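Hypothetical protein (Anabaena variabilis, PDB 2OBN) is of unknown function but pairs a Rossmann-like domain with a P-loop NTPase-like domain, so it may bind a nucleotide or a related phosphate compound. Local coordinates at residues R250-A263 / F296-H310. The protein carries 2 engineered substitutions. Sequence-based numbering, arbitrary orientation.
Sequences RGSQPTQLVLVHRA and FGTVPVVGIALNTAH
Leu257 N donates to Pro300 O (2.9 Å) and Leu257 O accepts from Val302 N, opening a run of seven backbone hydrogen bonds that joins strands 256-262 and 301-307 in parallel. The register slips by one residue at a beta bulge by Val302 and Gly303, and pairing resumes where Leu259 N reaches Gly303 O (3.2 Å). Branched and aliphatic residues suit this buried sheet: Leu259 CB packs on Val301 CG1 at 3.7 Å, on the face covered by helix 279-291, while small Ala305 sits beside Val258 CG1 and Val260 CG2 on the other face. Further along, Leu306 CD1 meets the edge of the His261 ring, whose ND1 bonds to Thr160.

Before the strands, Phe296 CE2 stands over the centre of one face of the Arg250 guanidinium, 3.4 Å from Arg250 CZ, the two planes 40° apart. A bend at chi2 (-80°) carries the group there, and Val289 O and Leu237 O of the second subunit hold its nitrogens. With an alanine here, Phe296 CE2 is likely to lose its packing partner and Leu237 O of the second subunit its donor.

At the far end, Arg262 and Asn307 run side by side, pointing the same way, linked by two waters in the guanidinium plane; the water bridging Arg262 NE and Asn307 OD1 has its O 2.6 Å from His310 ND1. Asn307 OD1 closes an Asx turn onto Ala309 N, while ND2 reaches Ile164 O. Apolar packing and backbone bonding thus unite the two strands of a beta-alpha-beta unit, neighbours within the parallel sheet of the P-loop domain, with polar, hydrated chemistry gathered at their C-terminal ends.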
loop_
_atom_site.group_PDB
_atom_site.type_symbol
_atom_site.label_atom_id
_atom_site.label_comp_id
_atom_site.label_asym_id
_atom_site.label_seq_id
_atom_site.Cartn_x
_atom_site.Cartn_y
_atom_site.Cartn_z
ATOM N N ARG B 250 -8.257 2.559 -6.725
ATOM C CA ARG B 250 -8.093 1.488 -7.699
ATOM C C ARG B 250 -9.047 0.338 -7.420
ATOM O O ARG B 250 -9.700 -0.187 -8.337
ATOM C CB ARG B 250 -6.641 1.002 -7.696
ATOM C CG ARG B 250 -5.636 2.040 -8.178
ATOM C CD ARG B 250 -5.597 2.129 -9.713
ATOM N NE ARG B 250 -4.665 3.160 -10.166
ATOM C CZ ARG B 250 -4.957 4.453 -10.259
ATOM N NH1 ARG B 250 -6.182 4.906 -9.992
ATOM N NH2 ARG B 250 -4.015 5.299 -10.656
ATOM N N GLY B 251 -9.135 -0.072 -6.162
ATOM C CA GLY B 251 -10.028 -1.175 -5.807
ATOM C C GLY B 251 -11.510 -0.879 -5.993
ATOM O O GLY B 251 -12.243 -1.725 -6.473
ATOM N N SER B 252 -11.939 0.338 -5.649
ATOM C CA SER B 252 -13.353 0.700 -5.702
ATOM C C SER B 252 -13.807 1.253 -7.032
ATOM O O SER B 252 -15.004 1.292 -7.266
ATOM C CB SER B 252 -13.695 1.710 -4.607
ATOM O OG SER B 252 -13.048 2.956 -4.809
ATOM N N GLN B 253 -12.882 1.687 -7.893
ATOM C CA GLN B 253 -13.237 2.251 -9.209
ATOM C C GLN B 253 -14.355 3.280 -9.010
ATOM O O GLN B 253 -15.427 3.175 -9.596
ATOM C CB GLN B 253 -13.672 1.130 -10.160
ATOM C CG GLN B 253 -12.581 0.107 -10.447
ATOM C CD GLN B 253 -11.516 0.620 -11.421
ATOM O OE1 GLN B 253 -11.785 0.789 -12.611
ATOM N NE2 GLN B 253 -10.299 0.812 -10.930
ATOM N N PRO B 254 -14.091 4.309 -8.195
ATOM C CA PRO B 254 -15.188 5.204 -7.816
ATOM C C PRO B 254 -15.838 5.943 -8.977
ATOM O O PRO B 254 -15.172 6.262 -9.971
ATOM C CB PRO B 254 -14.512 6.208 -6.858
ATOM C CG PRO B 254 -13.030 6.133 -7.153
ATOM C CD PRO B 254 -12.784 4.747 -7.669
ATOM N N THR B 255 -17.133 6.218 -8.837
ATOM C CA THR B 255 -17.882 7.005 -9.837
ATOM C C THR B 255 -17.800 8.509 -9.494
ATOM O O THR B 255 -17.802 9.354 -10.386
ATOM C CB THR B 255 -19.336 6.516 -9.960
ATOM O OG1 THR B 255 -19.943 6.485 -8.666
ATOM C CG2 THR B 255 -19.367 5.118 -10.537
ATOM N N GLN B 256 -17.729 8.831 -8.207
ATOM C CA GLN B 256 -17.568 10.218 -7.740
ATOM C C GLN B 256 -16.663 10.265 -6.508
ATOM O O GLN B 256 -16.594 9.304 -5.732
ATOM C CB GLN B 256 -18.906 10.869 -7.339
ATOM C CG GLN B 256 -19.962 11.047 -8.437
ATOM C CD GLN B 256 -20.680 9.768 -8.814
ATOM O OE1 GLN B 256 -20.784 8.836 -8.013
ATOM N NE2 GLN B 256 -21.173 9.710 -10.048
ATOM N N LEU B 257 -15.972 11.390 -6.346
ATOM C CA LEU B 257 -15.127 11.637 -5.192
ATOM C C LEU B 257 -15.681 12.843 -4.452
ATOM O O LEU B 257 -16.236 13.744 -5.074
ATOM C CB LEU B 257 -13.689 11.953 -5.619
ATOM C CG LEU B 257 -12.943 10.859 -6.402
ATOM C CD1 LEU B 257 -11.601 11.374 -6.923
ATOM C CD2 LEU B 257 -12.753 9.589 -5.581
ATOM N N VAL B 258 -15.553 12.834 -3.128
ATOM C CA VAL B 258 -15.903 13.977 -2.287
ATOM C C VAL B 258 -14.627 14.304 -1.516
ATOM O O VAL B 258 -14.059 13.439 -0.824
ATOM C CB VAL B 258 -17.068 13.663 -1.320
ATOM C CG1 VAL B 258 -17.287 14.807 -0.331
ATOM C CG2 VAL B 258 -18.342 13.382 -2.104
ATOM N N LEU B 259 -14.135 15.523 -1.683
ATOM C CA LEU B 259 -12.899 15.943 -1.041
ATOM C C LEU B 259 -13.188 16.559 0.332
ATOM O O LEU B 259 -13.953 17.498 0.432
ATOM C CB LEU B 259 -12.148 16.945 -1.940
ATOM C CG LEU B 259 -10.824 17.541 -1.419
ATOM C CD1 LEU B 259 -9.818 16.453 -1.066
ATOM C CD2 LEU B 259 -10.225 18.500 -2.432
ATOM N N VAL B 260 -12.563 16.024 1.376
ATOM C CA VAL B 260 -12.740 16.536 2.725
ATOM C C VAL B 260 -11.532 17.424 3.064
ATOM O O VAL B 260 -10.402 17.140 2.665
ATOM C CB VAL B 260 -12.914 15.392 3.748
ATOM C CG1 VAL B 260 -13.362 15.930 5.130
ATOM C CG2 VAL B 260 -13.921 14.365 3.222
ATOM N N HIS B 261 -11.786 18.519 3.773
ATOM C CA HIS B 261 -10.739 19.448 4.143
ATOM C C HIS B 261 -11.117 20.261 5.371
ATOM O O HIS B 261 -12.258 20.668 5.516
ATOM C CB HIS B 261 -10.445 20.351 2.955
ATOM C CG HIS B 261 -9.537 21.501 3.264
ATOM N ND1 HIS B 261 -8.183 21.353 3.487
ATOM C CD2 HIS B 261 -9.787 22.828 3.336
ATOM C CE1 HIS B 261 -7.644 22.541 3.693
ATOM N NE2 HIS B 261 -8.600 23.451 3.616
ATOM N N ARG B 262 -10.154 20.468 6.269
ATOM C CA ARG B 262 -10.377 21.295 7.455
ATOM C C ARG B 262 -10.097 22.741 7.088
ATOM O O ARG B 262 -8.988 23.074 6.681
ATOM C CB ARG B 262 -9.513 20.866 8.643
ATOM C CG ARG B 262 -9.667 21.792 9.854
ATOM C CD ARG B 262 -8.829 21.357 11.039
ATOM N NE ARG B 262 -9.304 20.095 11.614
ATOM C CZ ARG B 262 -8.667 18.925 11.599
ATOM N NH1 ARG B 262 -7.448 18.769 11.081
ATOM N NH2 ARG B 262 -9.259 17.888 12.164
ATOM N N ALA B 263 -11.119 23.586 7.231
ATOM C CA ALA B 263 -11.013 24.996 6.919
ATOM C C ALA B 263 -9.821 25.629 7.634
ATOM O O ALA B 263 -9.647 25.463 8.848
ATOM C CB ALA B 263 -12.314 25.722 7.309
ATOM N N PHE B 296 -8.266 5.016 -16.765
ATOM C CA PHE B 296 -9.553 4.755 -16.174
ATOM C C PHE B 296 -10.468 5.859 -16.647
ATOM O O PHE B 296 -10.020 6.811 -17.276
ATOM C CB PHE B 296 -9.397 4.705 -14.656
ATOM C CG PHE B 296 -8.240 3.856 -14.235
ATOM C CD1 PHE B 296 -8.276 2.488 -14.432
ATOM C CD2 PHE B 296 -7.089 4.421 -13.711
ATOM C CE1 PHE B 296 -7.202 1.699 -14.105
ATOM C CE2 PHE B 296 -6.011 3.630 -13.380
ATOM C CZ PHE B 296 -6.073 2.265 -13.573
ATOM N N GLY B 297 -11.754 5.724 -16.386
ATOM C CA GLY B 297 -12.694 6.759 -16.785
ATOM C C GLY B 297 -12.498 8.009 -15.943
ATOM O O GLY B 297 -11.864 7.974 -14.876
ATOM N N THR B 298 -13.034 9.121 -16.429
ATOM C CA THR B 298 -12.958 10.364 -15.701
ATOM C C THR B 298 -13.740 10.188 -14.401
ATOM O O THR B 298 -14.851 9.671 -14.430
ATOM C CB THR B 298 -13.546 11.505 -16.537
ATOM O OG1 THR B 298 -12.840 11.590 -17.779
ATOM C CG2 THR B 298 -13.418 12.842 -15.809
ATOM N N VAL B 299 -13.129 10.538 -13.272
ATOM C CA VAL B 299 -13.783 10.480 -11.975
ATOM C C VAL B 299 -13.688 11.887 -11.369
ATOM O O VAL B 299 -12.604 12.342 -11.059
ATOM C CB VAL B 299 -13.110 9.490 -11.033
ATOM C CG1 VAL B 299 -13.896 9.395 -9.728
ATOM C CG2 VAL B 299 -13.006 8.129 -11.689
ATOM N N PRO B 300 -14.823 12.590 -11.237
ATOM C CA PRO B 300 -14.779 13.939 -10.712
ATOM C C PRO B 300 -14.858 14.080 -9.202
ATOM O O PRO B 300 -15.448 13.235 -8.531
ATOM C CB PRO B 300 -16.052 14.564 -11.296
ATOM C CG PRO B 300 -17.003 13.448 -11.362
ATOM C CD PRO B 300 -16.196 12.207 -11.638
ATOM N N VAL B 301 -14.250 15.157 -8.701
ATOM C CA VAL B 301 -14.435 15.594 -7.328
ATOM C C VAL B 301 -15.709 16.438 -7.492
ATOM O O VAL B 301 -15.712 17.477 -8.162
ATOM C CB VAL B 301 -13.230 16.421 -6.774
ATOM C CG1 VAL B 301 -13.559 16.975 -5.381
ATOM C CG2 VAL B 301 -11.931 15.560 -6.708
ATOM N N VAL B 302 -16.801 15.978 -6.905
ATOM C CA VAL B 302 -18.100 16.615 -7.130
ATOM C C VAL B 302 -18.441 17.702 -6.150
ATOM O O VAL B 302 -19.403 18.426 -6.356
ATOM C CB VAL B 302 -19.274 15.578 -7.148
ATOM C CG1 VAL B 302 -19.073 14.570 -8.266
ATOM C CG2 VAL B 302 -19.428 14.871 -5.792
ATOM N N GLY B 303 -17.662 17.804 -5.083
ATOM C CA GLY B 303 -17.907 18.783 -4.050
ATOM C C GLY B 303 -16.909 18.641 -2.925
ATOM O O GLY B 303 -16.122 17.685 -2.864
ATOM N N ILE B 304 -16.953 19.599 -2.018
ATOM C CA ILE B 304 -16.035 19.648 -0.922
ATOM C C ILE B 304 -16.786 19.595 0.396
ATOM O O ILE B 304 -17.730 20.348 0.600
ATOM C CB ILE B 304 -15.156 20.929 -1.049
ATOM C CG1 ILE B 304 -14.263 20.792 -2.293
ATOM C CG2 ILE B 304 -14.293 21.136 0.214
ATOM C CD1 ILE B 304 -13.528 22.009 -2.679
ATOM N N ALA B 305 -16.375 18.671 1.267
ATOM C CA ALA B 305 -16.898 18.562 2.629
ATOM C C ALA B 305 -15.919 19.312 3.560
ATOM O O ALA B 305 -14.852 18.810 3.920
ATOM C CB ALA B 305 -17.051 17.136 3.034
ATOM N N LEU B 306 -16.305 20.516 3.951
ATOM C CA LEU B 306 -15.458 21.380 4.747
ATOM C C LEU B 306 -15.649 21.162 6.247
ATOM O O LEU B 306 -16.749 21.340 6.766
ATOM C CB LEU B 306 -15.763 22.837 4.371
ATOM C CG LEU B 306 -14.752 23.906 4.756
ATOM C CD1 LEU B 306 -13.398 23.718 4.054
ATOM C CD2 LEU B 306 -15.338 25.279 4.416
ATOM N N ASN B 307 -14.579 20.768 6.940
ATOM C CA ASN B 307 -14.633 20.588 8.385
ATOM C C ASN B 307 -14.387 21.967 9.000
ATOM O O ASN B 307 -13.271 22.501 8.933
ATOM C CB ASN B 307 -13.619 19.518 8.831
ATOM C CG ASN B 307 -13.617 19.268 10.347
ATOM O OD1 ASN B 307 -14.119 20.065 11.122
ATOM N ND2 ASN B 307 -13.018 18.149 10.762
ATOM N N THR B 308 -15.456 22.539 9.564
ATOM C CA THR B 308 -15.437 23.859 10.190
ATOM C C THR B 308 -15.691 23.810 11.695
ATOM O O THR B 308 -15.938 24.842 12.298
ATOM C CB THR B 308 -16.552 24.757 9.605
ATOM O OG1 THR B 308 -17.841 24.245 9.991
ATOM C CG2 THR B 308 -16.463 24.869 8.075
ATOM N N ALA B 309 -15.590 22.633 12.311
ATOM C CA ALA B 309 -15.936 22.465 13.737
ATOM C C ALA B 309 -15.288 23.449 14.704
ATOM O O ALA B 309 -15.882 23.820 15.726
ATOM C CB ALA B 309 -15.653 21.025 14.181
ATOM N N HIS B 310 -14.080 23.878 14.373
ATOM C CA HIS B 310 -13.332 24.821 15.189
ATOM C C HIS B 310 -13.799 26.288 15.072
ATOM O O HIS B 310 -13.324 27.149 15.816
ATOM C CB HIS B 310 -11.842 24.723 14.828
ATOM C CG HIS B 310 -11.537 25.046 13.392
ATOM N ND1 HIS B 310 -11.853 24.198 12.350
ATOM C CD2 HIS B 310 -10.912 26.108 12.831
ATOM C CE1 HIS B 310 -11.459 24.729 11.208
ATOM N NE2 HIS B 310 -10.876 25.886 11.472
HETATM O O HOH W 1 -12.033 21.570 12.517
HETATM O O HOH W 2 -12.186 17.620 13.549
#